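Local coordinates for protein dihydrodipicolinate synthase (Agrobacterium tumefaciens, PDB 3B4U) that probably catalyses, as a dihydrodipicolinate synthase-family TIM-barrel lyase, the condensation of pyruvate with aspartate semialdehyde on the route to lysine, at residues L137-P142 / K169-N174; A189-D194 / G208-V213; V239-F244 / R279-A284; V246-K251 / A268-I273. One frame throughout, in Å; residues are numbered along the deposited sequence. Where two conformers were deposited one is given.

Interaction 1: L137-P142 / K169-N174; sequences LVYNIP and KDSSGN
With chi1 at -174° in N140 and 180° in D170, each side chain swings back beside its own carbonyl carbon, and the two lie side by side on one face of two parallel strands. N140 ND2 donates to D170 OD1 over 3.1 Å, near its own amide plane but above the carboxylate plane, while N140 OD1 accepts from L149 N. D170 OD1 also accepts S172 N at 3.0 Å, closing an Asx turn, and S172 OG at 2.7 Å on its syn side. Three donors on OD1, with T178 OG1 bonded to OD2, restrict the carboxylate's rotation. S172 OG accepts from N174 N in an ST turn. The backbones pair through K169 N to V138 O (2.9 Å), N140 N to K169 O (2.8 Å) and S171 N to N140 O (2.8 Å). On the other face K169 CG lies 3.8 Å from Y139 CD1, oblique to the ring, while I141 CG2 covers one ring face. A water bridges S171 OG to Y139 OH, which bonds T46. Y139 and K169 fall where relatives carry an active-site tyrosine and the Schiff-base lysine, consistent with similar roles here; K169 NZ hydrogen-bonds to I210 O. Strands 136-140 and 165-170 are barrel neighbours, flanked by 101-104 and 189-192; helix 175-185 covers the N140 and D170 face through H177 and L181, and Y109 of the second subunit packs on Y139 and I141.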
loop_
_atom_site.group_PDB
_atom_site.type_symbol
_atom_site.label_atom_id
_atom_site.label_comp_id
_atom_site.label_asym_id
_atom_site.label_seq_id
_atom_site.Cartn_x
_atom_site.Cartn_y
_atom_site.Cartn_z
ATOM N N LEU B 137 -3.980 2.952 17.883
ATOM C CA LEU B 137 -5.059 3.763 17.340
ATOM C C LEU B 137 -5.306 3.285 15.928
ATOM O O LEU B 137 -4.424 3.384 15.064
ATOM C CB LEU B 137 -4.643 5.236 17.292
ATOM C CG LEU B 137 -4.172 5.802 18.630
ATOM C CD1 LEU B 137 -3.552 7.194 18.415
ATOM C CD2 LEU B 137 -5.296 5.840 19.651
ATOM N N VAL B 138 -6.472 2.715 15.624
ATOM C CA VAL B 138 -6.725 2.229 14.276
ATOM C C VAL B 138 -7.161 3.393 13.393
ATOM O O VAL B 138 -7.916 4.271 13.800
ATOM C CB VAL B 138 -7.717 1.040 14.280
ATOM C CG1 VAL B 138 -7.079 -0.137 15.007
ATOM C CG2 VAL B 138 -9.066 1.399 14.839
ATOM N N TYR B 139 -6.669 3.379 12.160
ATOM C CA TYR B 139 -6.746 4.571 11.286
ATOM C C TYR B 139 -7.792 4.375 10.200
ATOM O O TYR B 139 -7.624 3.554 9.302
ATOM C CB TYR B 139 -5.356 4.809 10.683
ATOM C CG TYR B 139 -5.104 6.123 10.002
ATOM C CD1 TYR B 139 -5.957 7.223 10.082
ATOM C CD2 TYR B 139 -3.929 6.278 9.269
ATOM C CE1 TYR B 139 -5.623 8.437 9.457
ATOM C CE2 TYR B 139 -3.577 7.480 8.689
ATOM C CZ TYR B 139 -4.429 8.551 8.797
ATOM O OH TYR B 139 -4.085 9.723 8.164
ATOM N N ASN B 140 -8.877 5.130 10.317
ATOM C CA ASN B 140 -9.980 5.087 9.377
ATOM C C ASN B 140 -9.890 6.266 8.416
ATOM O O ASN B 140 -10.335 7.374 8.717
ATOM C CB ASN B 140 -11.316 5.136 10.136
ATOM C CG ASN B 140 -12.497 4.943 9.223
ATOM O OD1 ASN B 140 -12.494 4.047 8.407
ATOM N ND2 ASN B 140 -13.538 5.764 9.383
ATOM N N ILE B 141 -9.304 6.018 7.263
ATOM C CA ILE B 141 -9.102 7.059 6.248
ATOM C C ILE B 141 -9.441 6.498 4.870
ATOM O O ILE B 141 -8.596 6.368 3.973
ATOM C CB ILE B 141 -7.716 7.723 6.373
ATOM C CG1 ILE B 141 -7.635 8.941 5.434
ATOM C CG2 ILE B 141 -6.556 6.735 6.192
ATOM C CD1 ILE B 141 -6.439 9.814 5.672
ATOM N N PRO B 142 -10.714 6.156 4.672
ATOM C CA PRO B 142 -11.094 5.451 3.448
ATOM C C PRO B 142 -10.853 6.238 2.160
ATOM O O PRO B 142 -10.695 5.642 1.110
ATOM C CB PRO B 142 -12.581 5.143 3.673
ATOM C CG PRO B 142 -13.011 6.074 4.729
ATOM C CD PRO B 142 -11.844 6.262 5.614
ATOM N N LYS B 169 -8.540 6.866 14.884
ATOM C CA LYS B 169 -8.425 8.131 14.169
ATOM C C LYS B 169 -9.410 8.069 13.025
ATOM O O LYS B 169 -9.211 7.353 12.039
ATOM C CB LYS B 169 -6.997 8.353 13.660
ATOM C CG LYS B 169 -6.852 9.622 12.830
ATOM C CD LYS B 169 -7.173 10.895 13.594
ATOM C CE LYS B 169 -7.075 12.128 12.735
ATOM N NZ LYS B 169 -7.355 13.351 13.574
ATOM N N ASP B 170 -10.523 8.796 13.184
ATOM C CA ASP B 170 -11.577 8.774 12.219
ATOM C C ASP B 170 -11.437 9.967 11.312
ATOM O O ASP B 170 -11.829 11.080 11.665
ATOM C CB ASP B 170 -12.947 8.787 12.911
ATOM C CG ASP B 170 -14.082 8.772 11.933
ATOM O OD1 ASP B 170 -13.844 8.531 10.737
ATOM O OD2 ASP B 170 -15.222 9.004 12.377
ATOM N N SER B 171 -10.891 9.711 10.141
ATOM C CA SER B 171 -10.700 10.708 9.098
ATOM C C SER B 171 -11.700 10.461 7.964
ATOM O O SER B 171 -11.456 10.830 6.842
ATOM C CB SER B 171 -9.262 10.697 8.601
ATOM O OG SER B 171 -8.455 11.125 9.672
ATOM N N SER B 172 -12.825 9.859 8.263
ATOM C CA SER B 172 -13.843 9.611 7.242
ATOM C C SER B 172 -14.569 10.863 6.763
ATOM O O SER B 172 -15.113 10.854 5.664
ATOM C CB SER B 172 -14.902 8.643 7.750
ATOM O OG SER B 172 -15.636 9.186 8.805
ATOM N N GLY B 173 -14.657 11.891 7.585
ATOM C CA GLY B 173 -15.506 13.018 7.264
ATOM C C GLY B 173 -16.979 12.632 7.168
ATOM O O GLY B 173 -17.750 13.342 6.551
ATOM N N ASN B 174 -17.384 11.571 7.839
ATOM C CA ASN B 174 -18.753 11.043 7.790
ATOM C C ASN B 174 -19.310 11.103 9.194
ATOM O O ASN B 174 -19.100 10.204 9.997
ATOM C CB ASN B 174 -18.681 9.616 7.268
ATOM C CG ASN B 174 -20.004 8.966 7.100
ATOM O OD1 ASN B 174 -20.995 9.458 7.591
ATOM N ND2 ASN B 174 -20.029 7.800 6.429
HETATM O O HOH W 1 -5.890 11.753 8.591
#

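Interaction 2: A189-D194 / G208-V213; sequences AILIGD and GAISGV
L191 reaches over G208 toward I210. L191 CB passes 3.8 Å from G208 O. A chi1 of -50° places CG beside the backbone N, and from there the two methyls branch toward different residues. L191 CD2 settles against the glycine backbone, 3.7 Å from G208 N. L191 CD1 goes on to meet I210 CD1 at 4.0 Å, the two side chains crossing obliquely, and I210 CG1 also lies close to it. The main chain beneath adds a CA-H...O contact from L191 CA to G208 O, 3.3 Å long. The backbone angles of G208 would press any CB against the preceding carbonyl oxygen, which favours glycine. These are the seventh and eighth strands of the TIM barrel, 189-192 and 208-211, joined by a beta-alpha-beta crossover through helix 195-203. They splay by 49°, and a single direct backbone hydrogen bond spans the two segments, I192 N to G208 O at 3.1 Å. Further back the strands stand too far apart for another direct bond, and a water fills in: it donates to I190 O at 2.8 Å and accepts from G208 N at 3.0 Å. A209 CB, pointing away overall, still touches I192 O. L198 of helix 195-203 packs on both I192 and A209 from outside the barrel, and A225 of helix 218-225 also meets A209. F5 touches L191 and I210, and K169 of the adjoining strand touches L191 and A209.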
loop_
_atom_site.group_PDB
_atom_site.type_symbol
_atom_site.label_atom_id
_atom_site.label_comp_id
_atom_site.label_asym_id
_atom_site.label_seq_id
_atom_site.Cartn_x
_atom_site.Cartn_y
_atom_site.Cartn_z
ATOM N N ALA B 189 -10.195 6.504 22.764
ATOM C CA ALA B 189 -9.776 7.827 22.269
ATOM C C ALA B 189 -10.272 7.944 20.810
ATOM O O ALA B 189 -9.667 7.393 19.883
ATOM C CB ALA B 189 -8.276 7.968 22.358
ATOM N N ILE B 190 -11.383 8.657 20.621
ATOM C CA ILE B 190 -11.931 8.885 19.280
ATOM C C ILE B 190 -11.406 10.223 18.822
ATOM O O ILE B 190 -11.719 11.258 19.402
ATOM C CB ILE B 190 -13.465 8.825 19.271
ATOM C CG1 ILE B 190 -13.971 7.502 19.848
ATOM C CG2 ILE B 190 -13.980 9.089 17.871
ATOM C CD1 ILE B 190 -13.447 6.263 19.166
ATOM N N LEU B 191 -10.584 10.185 17.791
ATOM C CA LEU B 191 -9.870 11.336 17.267
ATOM C C LEU B 191 -10.484 11.659 15.899
ATOM O O LEU B 191 -10.843 10.765 15.143
ATOM C CB LEU B 191 -8.381 11.000 17.146
ATOM C CG LEU B 191 -7.742 10.398 18.383
ATOM C CD1 LEU B 191 -6.267 10.082 18.101
ATOM C CD2 LEU B 191 -7.889 11.285 19.594
ATOM N N ILE B 192 -10.644 12.943 15.582
ATOM C CA ILE B 192 -11.507 13.348 14.454
ATOM C C ILE B 192 -10.694 14.146 13.451
ATOM O O ILE B 192 -10.148 15.198 13.751
ATOM C CB ILE B 192 -12.733 14.141 14.961
ATOM C CG1 ILE B 192 -13.583 13.229 15.827
ATOM C CG2 ILE B 192 -13.521 14.718 13.775
ATOM C CD1 ILE B 192 -14.665 13.987 16.604
ATOM N N GLY B 193 -10.614 13.612 12.253
ATOM C CA GLY B 193 -9.861 14.227 11.154
ATOM C C GLY B 193 -10.565 15.388 10.473
ATOM O O GLY B 193 -9.920 16.349 10.084
ATOM N N ASP B 194 -11.879 15.365 10.359
ATOM C CA ASP B 194 -12.618 16.393 9.609
ATOM C C ASP B 194 -12.828 17.600 10.492
ATOM O O ASP B 194 -13.564 17.555 11.467
ATOM C CB ASP B 194 -13.953 15.795 9.166
ATOM C CG ASP B 194 -14.722 16.636 8.157
ATOM O OD1 ASP B 194 -14.164 17.619 7.629
ATOM O OD2 ASP B 194 -15.907 16.289 7.906
ATOM N N GLY B 208 -9.567 14.320 20.809
ATOM C CA GLY B 208 -8.687 15.214 20.110
ATOM C C GLY B 208 -8.485 14.878 18.646
ATOM O O GLY B 208 -9.427 14.527 17.944
ATOM N N ALA B 209 -7.251 15.069 18.157
ATOM C CA ALA B 209 -6.961 14.987 16.728
ATOM C C ALA B 209 -5.482 14.738 16.487
ATOM O O ALA B 209 -4.641 15.164 17.286
ATOM C CB ALA B 209 -7.373 16.312 16.018
ATOM N N ILE B 210 -5.231 14.095 15.366
ATOM C CA ILE B 210 -3.926 14.040 14.738
ATOM C C ILE B 210 -4.063 14.894 13.480
ATOM O O ILE B 210 -4.677 14.480 12.513
ATOM C CB ILE B 210 -3.496 12.601 14.411
ATOM C CG1 ILE B 210 -3.405 11.744 15.699
ATOM C CG2 ILE B 210 -2.174 12.602 13.655
ATOM C CD1 ILE B 210 -3.252 10.270 15.457
ATOM N N SER B 211 -3.555 16.109 13.542
ATOM C CA SER B 211 -3.982 17.185 12.642
ATOM C C SER B 211 -2.902 17.674 11.702
ATOM O O SER B 211 -1.827 18.069 12.154
ATOM C CB SER B 211 -4.463 18.353 13.490
ATOM O OG SER B 211 -4.596 19.546 12.711
ATOM N N GLY B 212 -3.203 17.747 10.414
ATOM C CA GLY B 212 -2.306 18.342 9.447
ATOM C C GLY B 212 -2.217 19.861 9.557
ATOM O O GLY B 212 -1.140 20.437 9.467
ATOM N N VAL B 213 -3.349 20.521 9.768
ATOM C CA VAL B 213 -3.371 21.960 9.920
ATOM C C VAL B 213 -2.581 22.405 11.135
ATOM O O VAL B 213 -2.035 23.500 11.137
ATOM C CB VAL B 213 -4.847 22.493 9.919
ATOM C CG1 VAL B 213 -4.914 23.947 10.316
ATOM C CG2 VAL B 213 -5.493 22.225 8.546
HETATM O O HOH W 2 -12.002 14.058 19.050
#

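Interaction 3: V239-F244 / R279-A284; sequences VELLKF and RQIEGA
I281 lays its CG1 over one face of the F244 ring, 3.7 Å from the centroid and 21° off the normal, in a CH-pi contact. The approach is nearest at F244 CD2, 3.5 Å from I281 CG1, so the methylene sits offset toward the rim. I281 CD1 continues over F244 CG at 3.8 Å, the two side chains sliding past each other in opposite directions. The other branch, I281 CG2, meets L241 CD2 at 3.7 Å, and those side chains cross at about a right angle. I281 can serve both partners because chi1 of -72° puts CG1 beside its backbone N and CG2 beside the carbonyl carbon. This seam joins helix 232-240 and the residues that follow it to helix 275-289, within the C-terminal helices that follow the barrel in this family. At the outer margin E240 CB touches A284 CB at 4.1 Å, while Q280 CB comes 4.0 Å from F244 CZ. K243 CB covers the opposite face of the F244 ring, over its centre, and F244 N is tied back to L241 O by a hydrogen bond. Behind I281 and L241 stands helix 246-258, where L253 touches both residues and V252 touches I281.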
loop_
_atom_site.group_PDB
_atom_site.type_symbol
_atom_site.label_atom_id
_atom_site.label_comp_id
_atom_site.label_asym_id
_atom_site.label_seq_id
_atom_site.Cartn_x
_atom_site.Cartn_y
_atom_site.Cartn_z
ATOM N N VAL B 239 -11.678 24.045 3.168
ATOM C CA VAL B 239 -12.431 24.042 1.916
ATOM C C VAL B 239 -11.680 24.757 0.819
ATOM O O VAL B 239 -11.610 24.288 -0.307
ATOM C CB VAL B 239 -13.849 24.705 2.062
ATOM C CG1 VAL B 239 -14.536 24.772 0.702
ATOM C CG2 VAL B 239 -14.645 23.904 3.012
ATOM N N GLU B 240 -11.158 25.935 1.110
ATOM C CA GLU B 240 -10.432 26.715 0.094
ATOM C C GLU B 240 -9.256 25.926 -0.465
ATOM O O GLU B 240 -8.905 26.054 -1.644
ATOM C CB GLU B 240 -9.935 28.030 0.690
ATOM C CG GLU B 240 -11.024 28.974 1.081
ATOM C CD GLU B 240 -11.702 29.688 -0.071
ATOM O OE1 GLU B 240 -11.092 29.812 -1.146
ATOM O OE2 GLU B 240 -12.847 30.161 0.126
ATOM N N LEU B 241 -8.661 25.069 0.346
ATOM C CA LEU B 241 -7.532 24.290 -0.088
ATOM C C LEU B 241 -7.923 23.039 -0.872
ATOM O O LEU B 241 -7.045 22.365 -1.413
ATOM C CB LEU B 241 -6.620 23.895 1.082
ATOM C CG LEU B 241 -5.985 25.079 1.854
ATOM C CD1 LEU B 241 -5.219 24.559 3.084
ATOM C CD2 LEU B 241 -5.111 25.951 0.948
ATOM N N LEU B 242 -9.210 22.687 -0.948
ATOM C CA LEU B 242 -9.624 21.462 -1.674
ATOM C C LEU B 242 -9.188 21.467 -3.124
ATOM O O LEU B 242 -9.149 20.407 -3.744
ATOM C CB LEU B 242 -11.144 21.271 -1.657
ATOM C CG LEU B 242 -11.732 20.893 -0.310
ATOM C CD1 LEU B 242 -13.225 21.022 -0.371
ATOM C CD2 LEU B 242 -11.333 19.483 0.103
ATOM N N LYS B 243 -8.958 22.653 -3.674
ATOM C CA LYS B 243 -8.508 22.833 -5.018
ATOM C C LYS B 243 -7.131 22.187 -5.237
ATOM O O LYS B 243 -6.774 22.000 -6.381
ATOM C CB LYS B 243 -8.410 24.343 -5.370
ATOM C CG LYS B 243 -9.731 25.085 -5.594
ATOM C CD LYS B 243 -9.445 26.514 -6.043
ATOM C CE LYS B 243 -10.712 27.272 -6.423
ATOM N NZ LYS B 243 -11.695 27.321 -5.316
ATOM N N PHE B 244 -6.371 21.863 -4.165
ATOM C CA PHE B 244 -4.944 21.491 -4.256
ATOM C C PHE B 244 -4.697 20.152 -3.546
ATOM O O PHE B 244 -5.393 19.823 -2.584
ATOM C CB PHE B 244 -4.092 22.624 -3.643
ATOM C CG PHE B 244 -4.498 24.012 -4.086
ATOM C CD1 PHE B 244 -4.135 24.493 -5.342
ATOM C CD2 PHE B 244 -5.230 24.842 -3.256
ATOM C CE1 PHE B 244 -4.528 25.770 -5.751
ATOM C CE2 PHE B 244 -5.625 26.115 -3.665
ATOM C CZ PHE B 244 -5.268 26.576 -4.911
ATOM N N ARG B 279 0.846 30.871 -4.545
ATOM C CA ARG B 279 0.350 32.202 -4.252
ATOM C C ARG B 279 -1.145 32.161 -3.933
ATOM O O ARG B 279 -1.620 32.901 -3.057
ATOM C CB ARG B 279 0.659 33.147 -5.408
ATOM C CG ARG B 279 2.166 33.442 -5.557
ATOM C CD ARG B 279 2.745 34.352 -4.468
ATOM N NE ARG B 279 2.047 35.644 -4.404
ATOM C CZ ARG B 279 2.385 36.675 -3.620
ATOM N NH1 ARG B 279 3.446 36.617 -2.820
ATOM N NH2 ARG B 279 1.656 37.785 -3.657
ATOM N N GLN B 280 -1.897 31.301 -4.595
ATOM C CA GLN B 280 -3.328 31.175 -4.300
ATOM C C GLN B 280 -3.546 30.615 -2.890
ATOM O O GLN B 280 -4.409 31.090 -2.128
ATOM C CB GLN B 280 -4.004 30.296 -5.342
ATOM C CG GLN B 280 -3.971 30.842 -6.765
ATOM C CD GLN B 280 -4.620 29.908 -7.761
ATOM O OE1 GLN B 280 -5.743 29.445 -7.545
ATOM N NE2 GLN B 280 -3.931 29.650 -8.878
ATOM N N ILE B 281 -2.744 29.624 -2.521
ATOM C CA ILE B 281 -2.849 29.015 -1.191
ATOM C C ILE B 281 -2.485 30.012 -0.097
ATOM O O ILE B 281 -3.199 30.173 0.895
ATOM C CB ILE B 281 -1.929 27.814 -1.138
ATOM C CG1 ILE B 281 -2.506 26.680 -1.982
ATOM C CG2 ILE B 281 -1.717 27.320 0.302
ATOM C CD1 ILE B 281 -1.484 25.569 -2.283
ATOM N N GLU B 282 -1.406 30.740 -0.313
ATOM C CA GLU B 282 -0.994 31.756 0.652
ATOM C C GLU B 282 -2.053 32.844 0.775
ATOM O O GLU B 282 -2.339 33.300 1.868
ATOM C CB GLU B 282 0.364 32.344 0.262
ATOM C CG GLU B 282 1.512 31.323 0.362
ATOM C CD GLU B 282 2.764 31.744 -0.360
ATOM O OE1 GLU B 282 2.768 32.808 -0.981
ATOM O OE2 GLU B 282 3.748 30.981 -0.302
ATOM N N GLY B 283 -2.656 33.222 -0.338
ATOM C CA GLY B 283 -3.690 34.250 -0.322
ATOM C C GLY B 283 -4.921 33.812 0.454
ATOM O O GLY B 283 -5.505 34.603 1.208
ATOM N N ALA B 284 -5.332 32.557 0.259
ATOM C CA ALA B 284 -6.470 32.004 0.992
ATOM C C ALA B 284 -6.194 32.010 2.502
ATOM O O ALA B 284 -7.068 32.365 3.312
ATOM C CB ALA B 284 -6.760 30.645 0.531
#

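Interaction 4: V246-K251 / A268-I273; sequences VTPAVK and APLVAI
P248, in the first turn of helix 246-258, comes nearest to I273 in the irregular segment 268-273, with their CA atoms 6.3 Å apart and the loop running extended past the helix start. The proline ring carries most of the contact. P248 CB meets I273 CG1 at 3.8 Å, while I273 CD1 approaches the same P248 CB at 3.9 Å. With chi1 of -62° and chi2 of -68°, the isoleucine chain folds rather than extends, so CG1 and CD1 both stay against the helix, and I273 CG1 also comes within 4.1 Å of A249 N. The far side of the proline belongs to L270, whose CD1 is 4.1 Å from P248 CG and equally close to P248 CD. These two side chains cross at about a right angle, and the same methyl reaches T247 CB. Between the two hydrophobic partners the loop backbone comes in, V271 O lying 3.9 Å from P248 CG. Polar contact is indirect: a water donates to P248 O at 3.1 Å and accepts weakly from I273 N. The loop is thus fastened to the helix mainly by apolar packing on one proline, L270 and I273 packing on the ring from two sides. E49, which touches L270, is also the salt-bridge partner of K251 NZ. Helix 275-289 follows directly, and its I281 packs on A249 and I273; F110 and S114 of the second subunit meet L270 and V271, placing the loop between the C-terminal helices and the dimer partner.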
loop_
_atom_site.group_PDB
_atom_site.type_symbol
_atom_site.label_atom_id
_atom_site.label_comp_id
_atom_site.label_asym_id
_atom_site.label_seq_id
_atom_site.Cartn_x
_atom_site.Cartn_y
_atom_site.Cartn_z
ATOM N N VAL B 246 -3.604 17.669 -0.861
ATOM C CA VAL B 246 -3.695 18.098 0.540
ATOM C C VAL B 246 -2.330 18.231 1.212
ATOM O O VAL B 246 -2.034 19.264 1.822
ATOM C CB VAL B 246 -4.631 17.158 1.379
ATOM C CG1 VAL B 246 -4.779 17.649 2.797
ATOM C CG2 VAL B 246 -6.002 16.971 0.760
ATOM N N THR B 247 -1.503 17.199 1.126
ATOM C CA THR B 247 -0.253 17.218 1.838
ATOM C C THR B 247 0.721 18.259 1.276
ATOM O O THR B 247 1.301 19.050 2.031
ATOM C CB THR B 247 0.324 15.794 1.929
ATOM O OG1 THR B 247 -0.604 14.984 2.683
ATOM C CG2 THR B 247 1.698 15.797 2.606
ATOM N N PRO B 248 0.878 18.325 -0.060
ATOM C CA PRO B 248 1.717 19.399 -0.589
ATOM C C PRO B 248 1.231 20.819 -0.184
ATOM O O PRO B 248 2.048 21.689 0.099
ATOM C CB PRO B 248 1.673 19.149 -2.102
ATOM C CG PRO B 248 1.421 17.645 -2.243
ATOM C CD PRO B 248 0.454 17.381 -1.114
ATOM N N ALA B 249 -0.080 21.042 -0.122
ATOM C CA ALA B 249 -0.601 22.345 0.294
ATOM C C ALA B 249 -0.340 22.658 1.761
ATOM O O ALA B 249 -0.008 23.778 2.114
ATOM C CB ALA B 249 -2.085 22.467 -0.032
ATOM N N VAL B 250 -0.458 21.657 2.629
ATOM C CA VAL B 250 -0.088 21.853 4.011
ATOM C C VAL B 250 1.365 22.285 4.133
ATOM O O VAL B 250 1.710 23.213 4.870
ATOM C CB VAL B 250 -0.331 20.540 4.813
ATOM C CG1 VAL B 250 0.358 20.589 6.165
ATOM C CG2 VAL B 250 -1.815 20.320 5.024
ATOM N N LYS B 251 2.241 21.618 3.379
ATOM C CA LYS B 251 3.657 21.985 3.407
ATOM C C LYS B 251 3.918 23.414 2.929
ATOM O O LYS B 251 4.744 24.124 3.500
ATOM C CB LYS B 251 4.470 20.956 2.632
ATOM C CG LYS B 251 4.560 19.594 3.342
ATOM C CD LYS B 251 5.375 18.569 2.529
ATOM C CE LYS B 251 6.703 18.288 3.201
ATOM N NZ LYS B 251 7.481 17.286 2.438
ATOM N N ALA B 268 8.230 11.983 -4.454
ATOM C CA ALA B 268 7.443 11.252 -5.426
ATOM C C ALA B 268 6.720 10.124 -4.676
ATOM O O ALA B 268 7.280 9.526 -3.775
ATOM C CB ALA B 268 8.376 10.680 -6.509
ATOM N N PRO B 269 5.474 9.811 -5.060
ATOM C CA PRO B 269 4.771 10.255 -6.254
ATOM C C PRO B 269 3.982 11.560 -6.161
ATOM O O PRO B 269 3.278 11.912 -7.113
ATOM C CB PRO B 269 3.819 9.090 -6.471
ATOM C CG PRO B 269 3.454 8.709 -5.081
ATOM C CD PRO B 269 4.706 8.796 -4.324
ATOM N N LEU B 270 4.105 12.289 -5.060
ATOM C CA LEU B 270 3.576 13.646 -4.989
ATOM C C LEU B 270 4.442 14.564 -5.845
ATOM O O LEU B 270 5.593 14.234 -6.135
ATOM C CB LEU B 270 3.523 14.134 -3.549
ATOM C CG LEU B 270 2.691 13.312 -2.558
ATOM C CD1 LEU B 270 2.682 13.937 -1.195
ATOM C CD2 LEU B 270 1.258 13.112 -3.061
ATOM N N VAL B 271 3.866 15.698 -6.213
ATOM C CA VAL B 271 4.595 16.739 -6.925
ATOM C C VAL B 271 4.431 18.083 -6.223
ATOM O O VAL B 271 3.471 18.310 -5.547
ATOM C CB VAL B 271 4.174 16.812 -8.404
ATOM C CG1 VAL B 271 4.481 15.465 -9.119
ATOM C CG2 VAL B 271 2.771 17.224 -8.577
ATOM N N ALA B 272 5.435 18.934 -6.416
ATOM C CA ALA B 272 5.498 20.298 -5.912
ATOM C C ALA B 272 4.268 21.105 -6.298
ATOM O O ALA B 272 3.814 21.013 -7.399
ATOM C CB ALA B 272 6.776 20.982 -6.493
ATOM N N ILE B 273 3.727 21.904 -5.384
ATOM C CA ILE B 273 2.758 22.941 -5.745
ATOM C C ILE B 273 3.454 24.002 -6.618
ATOM O O ILE B 273 4.510 24.482 -6.279
ATOM C CB ILE B 273 2.199 23.618 -4.471
ATOM C CG1 ILE B 273 1.456 22.617 -3.566
ATOM C CG2 ILE B 273 1.295 24.801 -4.838
ATOM C CD1 ILE B 273 0.202 22.097 -4.135
HETATM O O HOH W 3 4.177 21.626 -2.098
#

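Interactions 1 and 2 lie in the buried barrel and share the sheet, since strands 165-170 and 189-192 are neighbours: D170 N lies 2.8 Å from L191 O, a probable hydrogen bond. Both rest on backbone pairing, to which interaction 1 adds an Asn–Asp side-chain bond and interaction 2 apolar contact and a bridging water. Interactions 3 and 4 belong to the C-terminal helices and are apolar, with no direct hydrogen bonds between their segments; interaction 3 is at the surface, interaction 4 partly buried. They meet where I281 CD1 packs 3.9 Å from A249 CB. G212 O against V250 CG1 joins interaction 2 to interaction 4, while interactions 1 and 4 both touch the second subunit.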